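Local coordinates for epimerase (Methylomonas sp. DH-1, PDB 7CJ7), which catalyses the manganese-dependent epimerisation of ketoses at C3, acting most strongly on L-ribulose and converting it to L-xylulose, at residues H12-S17 with I252-L257; Y39-L44 with P242-S247; S247-I252 with W264-H269. All blocks are in the same frame, centred on the assembly; numbering follows the deposited sequence.

Contact 1 of 3, residues H12-S17 with I252-L257; sequences HALVWS and IVDPKL. With SOL (L-sorbose), chain C.
A single water, and no direct hydrogen bond, bridges the gap between the carbonyl oxygens of Leu-14 and Ile-252: it lies within hydrogen-bonding distance of both, 3.0 Å from Leu-14 O and 2.9 Å from Ile-252 O. All direct touches between the segments are van der Waals. Ile-252 and Leu-14 share most of the packing; Ile-252 lays its CG2 branch against the backbone of the 3-10 turn 13-15 and what follows, 3.5 Å from Ser-17 C, while CD1 reaches Trp-16 O. Leu-14 extends CD1 across the Asp-254 side chain at about a right angle, meeting CB at 4.0 Å. Asp-254 itself is turned to its own chain: OD1 accepts from Lys-256 N through the anti lone pair, forming an Asx turn just before helix 257-260. Leu-257 CD2 lies at the edge of the His-12 ring, near its plane, and also 4.0 Å from C6 of L-sorbose. With CG anti to the backbone N (chi1 -169°), His-12 sends its ring to the sugar, where NE2 and O6 of L-sorbose share a nearly straight hydrogen bond of 2.8 Å. The other ring nitrogen, ND1, accepts from Leu-14 N, which lies 34° out of the ring plane; the two bonds together fix the ring's rotation. Phe-248 meets this ring edge-to-face. Both segments follow barrel strands, 8-12 and 242-245, at their C-terminal ends, where the active site of a TIM barrel lies.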
loop_
_atom_site.group_PDB
_atom_site.type_symbol
_atom_site.label_atom_id
_atom_site.label_comp_id
_atom_site.label_asym_id
_atom_site.label_seq_id
_atom_site.Cartn_x
_atom_site.Cartn_y
_atom_site.Cartn_z
ATOM N N HIS A 12 4.184 -19.560 -4.069
ATOM C CA HIS A 12 5.279 -18.879 -3.342
ATOM C C HIS A 12 5.574 -19.661 -2.062
ATOM O O HIS A 12 4.615 -20.128 -1.428
ATOM C CB HIS A 12 4.888 -17.423 -3.088
ATOM C CG HIS A 12 6.018 -16.595 -2.589
ATOM N ND1 HIS A 12 6.290 -16.469 -1.249
ATOM C CD2 HIS A 12 6.928 -15.842 -3.241
ATOM C CE1 HIS A 12 7.332 -15.677 -1.093
ATOM N NE2 HIS A 12 7.735 -15.270 -2.299
ATOM N N ALA A 13 6.853 -19.802 -1.699
ATOM C CA ALA A 13 7.305 -20.623 -0.553
ATOM C C ALA A 13 6.587 -20.196 0.735
ATOM O O ALA A 13 6.297 -21.082 1.564
ATOM C CB ALA A 13 8.801 -20.518 -0.421
ATOM N N LEU A 14 6.291 -18.898 0.896
ATOM C CA LEU A 14 5.758 -18.327 2.165
ATOM C C LEU A 14 4.306 -18.757 2.391
ATOM O O LEU A 14 3.733 -18.401 3.449
ATOM C CB LEU A 14 5.864 -16.802 2.118
ATOM C CG LEU A 14 7.013 -16.203 2.925
ATOM C CD1 LEU A 14 6.712 -16.267 4.417
ATOM C CD2 LEU A 14 8.323 -16.901 2.603
ATOM N N VAL A 15 3.711 -19.449 1.426
ATOM C CA VAL A 15 2.379 -20.081 1.628
ATOM C C VAL A 15 2.552 -21.219 2.638
ATOM O O VAL A 15 1.589 -21.486 3.376
ATOM C CB VAL A 15 1.766 -20.546 0.300
ATOM C CG1 VAL A 15 0.601 -21.493 0.521
ATOM C CG2 VAL A 15 1.330 -19.353 -0.534
ATOM N N TRP A 16 3.755 -21.801 2.720
ATOM C CA TRP A 16 4.011 -23.040 3.497
ATOM C C TRP A 16 5.070 -22.845 4.585
ATOM O O TRP A 16 4.888 -23.429 5.662
ATOM C CB TRP A 16 4.392 -24.196 2.572
ATOM C CG TRP A 16 3.283 -24.658 1.680
ATOM C CD1 TRP A 16 2.270 -25.520 1.992
ATOM C CD2 TRP A 16 3.112 -24.319 0.295
ATOM N NE1 TRP A 16 1.473 -25.727 0.897
ATOM C CE2 TRP A 16 1.969 -25.009 -0.160
ATOM C CE3 TRP A 16 3.821 -23.516 -0.605
ATOM C CZ2 TRP A 16 1.503 -24.887 -1.467
ATOM C CZ3 TRP A 16 3.360 -23.404 -1.896
ATOM C CH2 TRP A 16 2.224 -24.088 -2.318
ATOM N N SER A 17 6.163 -22.136 4.301
ATOM C CA SER A 17 7.365 -22.079 5.174
ATOM C C SER A 17 7.931 -20.660 5.241
ATOM O O SER A 17 8.072 -20.039 4.193
ATOM C CB SER A 17 8.428 -23.038 4.708
ATOM O OG SER A 17 7.970 -24.375 4.794
ATOM N N ILE A 252 2.527 -17.657 9.082
ATOM C CA ILE A 252 3.851 -18.111 8.562
ATOM C C ILE A 252 4.716 -16.868 8.361
ATOM O O ILE A 252 4.389 -16.063 7.458
ATOM C CB ILE A 252 3.703 -18.920 7.256
ATOM C CG1 ILE A 252 2.698 -20.070 7.387
ATOM C CG2 ILE A 252 5.065 -19.412 6.782
ATOM C CD1 ILE A 252 3.224 -21.271 8.129
ATOM N N VAL A 253 5.762 -16.726 9.185
ATOM C CA VAL A 253 6.594 -15.491 9.286
ATOM C C VAL A 253 8.010 -15.798 8.792
ATOM O O VAL A 253 8.634 -16.749 9.307
ATOM C CB VAL A 253 6.614 -14.941 10.726
ATOM C CG1 VAL A 253 7.463 -13.682 10.837
ATOM C CG2 VAL A 253 5.211 -14.678 11.253
ATOM N N ASP A 254 8.485 -15.024 7.817
ATOM C CA ASP A 254 9.920 -14.941 7.437
ATOM C C ASP A 254 10.470 -13.697 8.121
ATOM O O ASP A 254 10.148 -12.580 7.713
ATOM C CB ASP A 254 10.110 -14.920 5.916
ATOM C CG ASP A 254 11.557 -14.775 5.454
ATOM O OD1 ASP A 254 12.309 -13.992 6.084
ATOM O OD2 ASP A 254 11.926 -15.443 4.457
ATOM N N PRO A 255 11.270 -13.868 9.199
ATOM C CA PRO A 255 11.717 -12.760 10.042
ATOM C C PRO A 255 11.940 -11.441 9.294
ATOM O O PRO A 255 11.474 -10.421 9.774
ATOM C CB PRO A 255 13.028 -13.329 10.596
ATOM C CG PRO A 255 12.701 -14.787 10.826
ATOM C CD PRO A 255 11.788 -15.163 9.676
ATOM N N LYS A 256 12.624 -11.485 8.146
ATOM C CA LYS A 256 12.905 -10.274 7.331
ATOM C C LYS A 256 11.672 -9.894 6.499
ATOM O O LYS A 256 11.060 -8.827 6.797
ATOM C CB LYS A 256 14.115 -10.477 6.415
ATOM C CG LYS A 256 14.378 -9.282 5.509
ATOM C CD LYS A 256 15.821 -9.080 5.123
ATOM C CE LYS A 256 16.076 -9.425 3.672
ATOM N NZ LYS A 256 17.521 -9.490 3.361
ATOM N N LEU A 257 11.338 -10.714 5.490
ATOM C CA LEU A 257 10.358 -10.394 4.410
ATOM C C LEU A 257 9.014 -9.980 5.023
ATOM O O LEU A 257 8.435 -8.993 4.544
ATOM C CB LEU A 257 10.193 -11.607 3.483
ATOM C CG LEU A 257 9.303 -11.401 2.253
ATOM C CD1 LEU A 257 9.814 -10.258 1.390
ATOM C CD2 LEU A 257 9.198 -12.682 1.425
HETATM C C1 SOL C . 6.461 -8.227 -2.639
HETATM O O1 SOL C . 5.368 -7.432 -2.242
HETATM C C2 SOL C . 6.074 -9.224 -3.683
HETATM O O2 SOL C . 5.079 -9.051 -4.366
HETATM C C3 SOL C . 6.921 -10.480 -3.834
HETATM O O3 SOL C . 6.716 -11.077 -5.094
HETATM C C4 SOL C . 8.401 -10.182 -3.620
HETATM O O4 SOL C . 8.845 -9.248 -4.606
HETATM C C5 SOL C . 9.293 -11.423 -3.695
HETATM O O5 SOL C . 10.662 -11.023 -3.666
HETATM C C6 SOL C . 9.051 -12.412 -2.575
HETATM O O6 SOL C . 9.883 -13.565 -2.734
HETATM O O HOH W 1 2.893 -15.988 5.026
#

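Contact 2 of 3, residues Y39-L44 with P242-S247; sequences YIEIAL and PITFES. With MN (manganese (II) ion), chain D; SOL (L-sorbose), chain C.
Inside the TIM barrel, strands 39-43 and 242-245 flank strand 8-12 in the closed parallel sheet, and their side chains meet across the buried interior. The strand axes lie 8.2 Å apart at closest approach and make an angle of 69°. Thr-244 receives a hydrogen bond from Tyr-39, OH to OG1 at 2.6 Å, and donates in turn to Glu-41, OG1 to OE1 at 2.8 Å. Glu-41 is extended with CG anti to the backbone N (chi1 -172°), which carries its carboxylate to Thr-244; OE1 is met on the anti side, out of the carboxylate plane. Tyr-209 OH bonds to both Thr-244 OG1 and Glu-41 OE1; His-211 also bonds to OE1 and Ser-69 to OE2, so this second-shell carboxylate is tied to both metal and sugar ligands. A valine in place of Thr-244 would probably leave the Tyr-39 hydroxyl without its acceptor and remove one of the bonds that orient Glu-41. Pro-242 CB packs against the phenol end of Tyr-39, 3.8 Å from CZ. Two residues beyond Thr-244, Glu-246, probably a catalytic proton donor/acceptor, shares the manganese with Glu-152, Asp-185, His-211 and O2 and O3 of L-sorbose: its OE2 binds manganese at 2.1 Å, while OE1 lies 2.8 Å from O3 of L-sorbose.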
loop_
_atom_site.group_PDB
_atom_site.type_symbol
_atom_site.label_atom_id
_atom_site.label_comp_id
_atom_site.label_asym_id
_atom_site.label_seq_id
_atom_site.Cartn_x
_atom_site.Cartn_y
_atom_site.Cartn_z
ATOM N N TYR A 39 5.323 -25.770 -10.071
ATOM C CA TYR A 39 6.611 -25.295 -9.507
ATOM C C TYR A 39 6.372 -24.620 -8.164
ATOM O O TYR A 39 5.234 -24.248 -7.830
ATOM C CB TYR A 39 7.337 -24.364 -10.487
ATOM C CG TYR A 39 6.684 -23.024 -10.713
ATOM C CD1 TYR A 39 6.989 -21.933 -9.924
ATOM C CD2 TYR A 39 5.740 -22.846 -11.705
ATOM C CE1 TYR A 39 6.399 -20.697 -10.131
ATOM C CE2 TYR A 39 5.125 -21.623 -11.912
ATOM C CZ TYR A 39 5.436 -20.545 -11.109
ATOM O OH TYR A 39 4.820 -19.340 -11.300
ATOM N N ILE A 40 7.450 -24.494 -7.405
ATOM C CA ILE A 40 7.501 -23.639 -6.187
ATOM C C ILE A 40 8.396 -22.444 -6.506
ATOM O O ILE A 40 9.408 -22.614 -7.208
ATOM C CB ILE A 40 8.007 -24.438 -4.978
ATOM C CG1 ILE A 40 8.030 -23.554 -3.730
ATOM C CG2 ILE A 40 9.367 -25.046 -5.272
ATOM C CD1 ILE A 40 7.743 -24.279 -2.466
ATOM N N GLU A 41 8.006 -21.265 -6.026
ATOM C CA GLU A 41 8.820 -20.048 -6.147
ATOM C C GLU A 41 9.567 -19.877 -4.835
ATOM O O GLU A 41 8.929 -19.614 -3.815
ATOM C CB GLU A 41 7.953 -18.842 -6.486
ATOM C CG GLU A 41 8.774 -17.608 -6.802
ATOM C CD GLU A 41 7.892 -16.428 -7.133
ATOM O OE1 GLU A 41 7.159 -16.517 -8.146
ATOM O OE2 GLU A 41 7.902 -15.459 -6.350
ATOM N N ILE A 42 10.874 -20.076 -4.873
ATOM C CA ILE A 42 11.735 -19.980 -3.662
ATOM C C ILE A 42 12.135 -18.522 -3.461
ATOM O O ILE A 42 12.612 -17.917 -4.419
ATOM C CB ILE A 42 12.949 -20.915 -3.800
ATOM C CG1 ILE A 42 12.498 -22.364 -4.002
ATOM C CG2 ILE A 42 13.864 -20.753 -2.600
ATOM C CD1 ILE A 42 13.613 -23.325 -4.347
ATOM N N ALA A 43 11.931 -17.994 -2.257
ATOM C CA ALA A 43 12.356 -16.637 -1.846
ATOM C C ALA A 43 13.847 -16.689 -1.492
ATOM O O ALA A 43 14.198 -17.397 -0.543
ATOM C CB ALA A 43 11.508 -16.187 -0.684
ATOM N N LEU A 44 14.690 -16.019 -2.273
ATOM C CA LEU A 44 16.171 -16.057 -2.157
ATOM C C LEU A 44 16.698 -14.709 -1.661
ATOM O O LEU A 44 17.658 -14.188 -2.270
ATOM C CB LEU A 44 16.773 -16.359 -3.531
ATOM C CG LEU A 44 16.756 -17.816 -3.974
ATOM C CD1 LEU A 44 17.509 -17.967 -5.288
ATOM C CD2 LEU A 44 17.345 -18.721 -2.902
ATOM N N PRO A 242 4.977 -18.238 -16.329
ATOM C CA PRO A 242 4.679 -18.580 -14.943
ATOM C C PRO A 242 3.563 -17.705 -14.357
ATOM O O PRO A 242 3.522 -16.506 -14.597
ATOM C CB PRO A 242 6.013 -18.363 -14.219
ATOM C CG PRO A 242 7.035 -18.490 -15.313
ATOM C CD PRO A 242 6.387 -17.902 -16.541
ATOM N N ILE A 243 2.672 -18.346 -13.611
ATOM C CA ILE A 243 1.650 -17.671 -12.762
ATOM C C ILE A 243 1.805 -18.240 -11.355
ATOM O O ILE A 243 1.539 -19.446 -11.192
ATOM C CB ILE A 243 0.238 -17.914 -13.326
ATOM C CG1 ILE A 243 0.126 -17.426 -14.774
ATOM C CG2 ILE A 243 -0.800 -17.280 -12.411
ATOM C CD1 ILE A 243 -1.212 -17.730 -15.429
ATOM N N THR A 244 2.262 -17.429 -10.404
ATOM C CA THR A 244 2.499 -17.840 -8.996
ATOM C C THR A 244 1.408 -17.265 -8.098
ATOM O O THR A 244 1.180 -16.042 -8.138
ATOM C CB THR A 244 3.834 -17.338 -8.436
ATOM O OG1 THR A 244 4.913 -17.702 -9.289
ATOM C CG2 THR A 244 4.113 -17.872 -7.051
ATOM N N PHE A 245 0.768 -18.122 -7.309
ATOM C CA PHE A 245 -0.095 -17.686 -6.190
ATOM C C PHE A 245 0.819 -17.200 -5.067
ATOM O O PHE A 245 1.733 -17.935 -4.630
ATOM C CB PHE A 245 -1.018 -18.810 -5.725
ATOM C CG PHE A 245 -1.711 -18.494 -4.425
ATOM C CD1 PHE A 245 -2.468 -17.341 -4.282
ATOM C CD2 PHE A 245 -1.588 -19.336 -3.336
ATOM C CE1 PHE A 245 -3.087 -17.039 -3.077
ATOM C CE2 PHE A 245 -2.215 -19.039 -2.137
ATOM C CZ PHE A 245 -2.970 -17.901 -2.011
ATOM N N GLU A 246 0.554 -15.984 -4.605
ATOM C CA GLU A 246 1.330 -15.329 -3.538
ATOM C C GLU A 246 0.366 -14.880 -2.439
ATOM O O GLU A 246 -0.671 -14.257 -2.751
ATOM C CB GLU A 246 2.125 -14.162 -4.110
ATOM C CG GLU A 246 3.030 -13.511 -3.094
ATOM C CD GLU A 246 4.088 -12.634 -3.735
ATOM O OE1 GLU A 246 5.295 -12.896 -3.534
ATOM O OE2 GLU A 246 3.698 -11.702 -4.439
ATOM N N SER A 247 0.702 -15.182 -1.191
ATOM C CA SER A 247 -0.175 -14.889 -0.036
ATOM C C SER A 247 0.663 -14.824 1.235
ATOM O O SER A 247 1.565 -15.655 1.405
ATOM C CB SER A 247 -1.264 -15.931 0.076
ATOM O OG SER A 247 -2.169 -15.610 1.109
HETATM MN MN MN D . 4.663 -10.484 -5.885
HETATM C C1 SOL C . 6.461 -8.227 -2.639
HETATM O O1 SOL C . 5.368 -7.432 -2.242
HETATM C C2 SOL C . 6.074 -9.224 -3.683
HETATM O O2 SOL C . 5.079 -9.051 -4.366
HETATM C C3 SOL C . 6.921 -10.480 -3.834
HETATM O O3 SOL C . 6.716 -11.077 -5.094
HETATM C C4 SOL C . 8.401 -10.182 -3.620
HETATM O O4 SOL C . 8.845 -9.248 -4.606
HETATM C C5 SOL C . 9.293 -11.423 -3.695
HETATM O O5 SOL C . 10.662 -11.023 -3.666
HETATM C C6 SOL C . 9.051 -12.412 -2.575
HETATM O O6 SOL C . 9.883 -13.565 -2.734
#

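Contact 3 of 3, residues S247-I252 with W264-H269; sequences SFSSEI and WRNLWH
Two first torsions set this contact: Ser-249 holds OG opposite its backbone N (chi1 177°), and Trp-268 places CG between its own N and carbonyl carbon (chi1 52°), folding the indole back over the serine. Ser-249 CB then sits over the indole face, a CH-pi contact 3.4 Å from the centroid of the five-membered ring. The hydroxyl turns to the backbone of the other segment: OG donates to Trp-268 O at 2.8 Å, in the carbonyl plane on a lone pair, and accepts from Leu-267 N. It also accepts from Glu-251 N within its own segment, an ST turn, so three bonds grip one oxygen and the small side chain pins both loops. Next to it Ser-250 N donates to Arg-265 O at 3.0 Å, from above the carbonyl plane. At one end of the indole, NE1 makes a weak, bent bond to Ser-247 OG, which is bonded to Arg-217 O as well. At the far end CH2 meets Ile-252 CG1 at 3.7 Å, the two side chains crossing at about a right angle. Glu-251 lies side by side with Asn-266, its CG packing 3.6 Å from His-269 O. Arg-265 NH2 forms a salt bridge with Glu-192 of the second subunit, and Trp-264 NE1 is hydrogen-bonded to Arg-156 O of the same neighbouring chain. The contact thus closes the excursion that carries helix 257-260, between strand 242-245 and helix 271-285, whose Leu-274 packs against Ser-247 and Trp-268.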
loop_
_atom_site.group_PDB
_atom_site.type_symbol
_atom_site.label_atom_id
_atom_site.label_comp_id
_atom_site.label_asym_id
_atom_site.label_seq_id
_atom_site.Cartn_x
_atom_site.Cartn_y
_atom_site.Cartn_z
ATOM N N SER A 247 0.702 -15.182 -1.191
ATOM C CA SER A 247 -0.175 -14.889 -0.036
ATOM C C SER A 247 0.663 -14.824 1.235
ATOM O O SER A 247 1.565 -15.655 1.405
ATOM C CB SER A 247 -1.264 -15.931 0.076
ATOM O OG SER A 247 -2.169 -15.610 1.109
ATOM N N PHE A 248 0.349 -13.883 2.113
ATOM C CA PHE A 248 1.083 -13.715 3.385
ATOM C C PHE A 248 0.084 -13.627 4.533
ATOM O O PHE A 248 -0.924 -12.892 4.433
ATOM C CB PHE A 248 1.999 -12.496 3.319
ATOM C CG PHE A 248 3.005 -12.542 2.202
ATOM C CD1 PHE A 248 4.194 -13.236 2.342
ATOM C CD2 PHE A 248 2.757 -11.892 1.004
ATOM C CE1 PHE A 248 5.106 -13.287 1.300
ATOM C CE2 PHE A 248 3.670 -11.948 -0.031
ATOM C CZ PHE A 248 4.844 -12.641 0.119
ATOM N N SER A 249 0.385 -14.370 5.596
ATOM C CA SER A 249 -0.370 -14.357 6.870
ATOM C C SER A 249 0.636 -14.329 8.018
ATOM O O SER A 249 1.729 -14.892 7.844
ATOM C CB SER A 249 -1.279 -15.555 6.966
ATOM O OG SER A 249 -1.944 -15.563 8.218
ATOM N N SER A 250 0.274 -13.723 9.150
ATOM C CA SER A 250 1.092 -13.759 10.387
ATOM C C SER A 250 1.270 -15.219 10.836
ATOM O O SER A 250 2.173 -15.478 11.649
ATOM C CB SER A 250 0.498 -12.886 11.469
ATOM O OG SER A 250 -0.833 -13.282 11.768
ATOM N N GLU A 251 0.464 -16.141 10.296
ATOM C CA GLU A 251 0.561 -17.605 10.555
ATOM C C GLU A 251 1.970 -18.112 10.210
ATOM O O GLU A 251 2.508 -18.953 10.962
ATOM C CB GLU A 251 -0.482 -18.364 9.728
ATOM C CG GLU A 251 -0.499 -19.860 10.008
ATOM C CD GLU A 251 -1.026 -20.223 11.382
ATOM O OE1 GLU A 251 -0.819 -21.378 11.815
ATOM O OE2 GLU A 251 -1.647 -19.350 12.009
ATOM N N ILE A 252 2.527 -17.657 9.082
ATOM C CA ILE A 252 3.851 -18.111 8.562
ATOM C C ILE A 252 4.716 -16.868 8.361
ATOM O O ILE A 252 4.389 -16.063 7.458
ATOM C CB ILE A 252 3.703 -18.920 7.256
ATOM C CG1 ILE A 252 2.698 -20.070 7.387
ATOM C CG2 ILE A 252 5.065 -19.412 6.782
ATOM C CD1 ILE A 252 3.224 -21.271 8.129
ATOM N N TRP A 264 0.682 -7.805 9.228
ATOM C CA TRP A 264 0.270 -7.656 10.647
ATOM C C TRP A 264 -0.864 -8.623 10.989
ATOM O O TRP A 264 -1.072 -8.862 12.177
ATOM C CB TRP A 264 -0.168 -6.222 10.923
ATOM C CG TRP A 264 0.781 -5.152 10.480
ATOM C CD1 TRP A 264 0.424 -3.948 9.950
ATOM C CD2 TRP A 264 2.221 -5.142 10.561
ATOM N NE1 TRP A 264 1.532 -3.194 9.680
ATOM C CE2 TRP A 264 2.648 -3.891 10.061
ATOM C CE3 TRP A 264 3.190 -6.053 10.993
ATOM C CZ2 TRP A 264 3.993 -3.541 9.975
ATOM C CZ3 TRP A 264 4.521 -5.702 10.920
ATOM C CH2 TRP A 264 4.917 -4.461 10.420
ATOM N N ARG A 265 -1.602 -9.111 9.989
ATOM C CA ARG A 265 -2.867 -9.846 10.240
ATOM C C ARG A 265 -2.732 -11.321 9.884
ATOM O O ARG A 265 -1.937 -11.673 9.001
ATOM C CB ARG A 265 -4.026 -9.234 9.452
ATOM C CG ARG A 265 -4.290 -7.775 9.792
ATOM C CD ARG A 265 -5.662 -7.371 9.295
ATOM N NE ARG A 265 -5.648 -7.055 7.876
ATOM C CZ ARG A 265 -6.641 -7.310 7.030
ATOM N NH1 ARG A 265 -7.722 -7.953 7.440
ATOM N NH2 ARG A 265 -6.535 -6.935 5.766
ATOM N N ASN A 266 -3.520 -12.138 10.578
ATOM C CA ASN A 266 -3.747 -13.566 10.252
ATOM C C ASN A 266 -4.912 -13.642 9.260
ATOM O O ASN A 266 -6.055 -13.468 9.694
ATOM C CB ASN A 266 -4.019 -14.378 11.519
ATOM C CG ASN A 266 -4.191 -15.849 11.214
ATOM O OD1 ASN A 266 -3.491 -16.702 11.758
ATOM N ND2 ASN A 266 -5.102 -16.148 10.312
ATOM N N LEU A 267 -4.620 -13.855 7.974
ATOM C CA LEU A 267 -5.616 -13.907 6.868
ATOM C C LEU A 267 -5.956 -15.368 6.573
ATOM O O LEU A 267 -6.867 -15.613 5.762
ATOM C CB LEU A 267 -5.019 -13.227 5.629
ATOM C CG LEU A 267 -5.409 -11.766 5.414
ATOM C CD1 LEU A 267 -6.171 -11.228 6.610
ATOM C CD2 LEU A 267 -4.189 -10.915 5.122
ATOM N N TRP A 268 -5.222 -16.288 7.197
ATOM C CA TRP A 268 -5.346 -17.756 6.999
ATOM C C TRP A 268 -4.428 -18.484 7.976
ATOM O O TRP A 268 -3.484 -17.850 8.488
ATOM C CB TRP A 268 -5.053 -18.162 5.547
ATOM C CG TRP A 268 -3.763 -17.663 4.961
ATOM C CD1 TRP A 268 -3.614 -16.597 4.119
ATOM C CD2 TRP A 268 -2.449 -18.243 5.099
ATOM N NE1 TRP A 268 -2.303 -16.451 3.757
ATOM C CE2 TRP A 268 -1.562 -17.449 4.333
ATOM C CE3 TRP A 268 -1.933 -19.346 5.787
ATOM C CZ2 TRP A 268 -0.198 -17.724 4.244
ATOM C CZ3 TRP A 268 -0.584 -19.616 5.702
ATOM C CH2 TRP A 268 0.268 -18.820 4.937
ATOM N N HIS A 269 -4.702 -19.771 8.210
ATOM C CA HIS A 269 -3.929 -20.651 9.125
ATOM C C HIS A 269 -3.575 -21.960 8.409
ATOM O O HIS A 269 -2.536 -22.537 8.750
ATOM C CB HIS A 269 -4.721 -20.887 10.423
ATOM C CG HIS A 269 -6.050 -21.520 10.192
ATOM N ND1 HIS A 269 -6.214 -22.891 10.137
ATOM C CD2 HIS A 269 -7.268 -20.979 9.963
ATOM C CE1 HIS A 269 -7.482 -23.166 9.896
ATOM N NE2 HIS A 269 -8.147 -22.010 9.778
#

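From the N terminus, strand 8-12 leads into 12-17, which meets 252-257 in contact 1, closing a loop of more than 230 residues that spans most of the barrel. Contact 2 falls wholly within that loop, joining the second strand to the last across the interior; His-12 N and Phe-245 O, probably hydrogen-bonded, tie the two contacts, and both reach L-sorbose. Contact 3 opens at Ser-247, where contact 2 ends, and closes a short excursion at 264-269. It crosses contact 1 along the chain, shares Ile-252 with it, and sets Trp-268 CH2 against Val-15 O. Together they connect the barrel interior, the active-site loops and the dimer-facing loop.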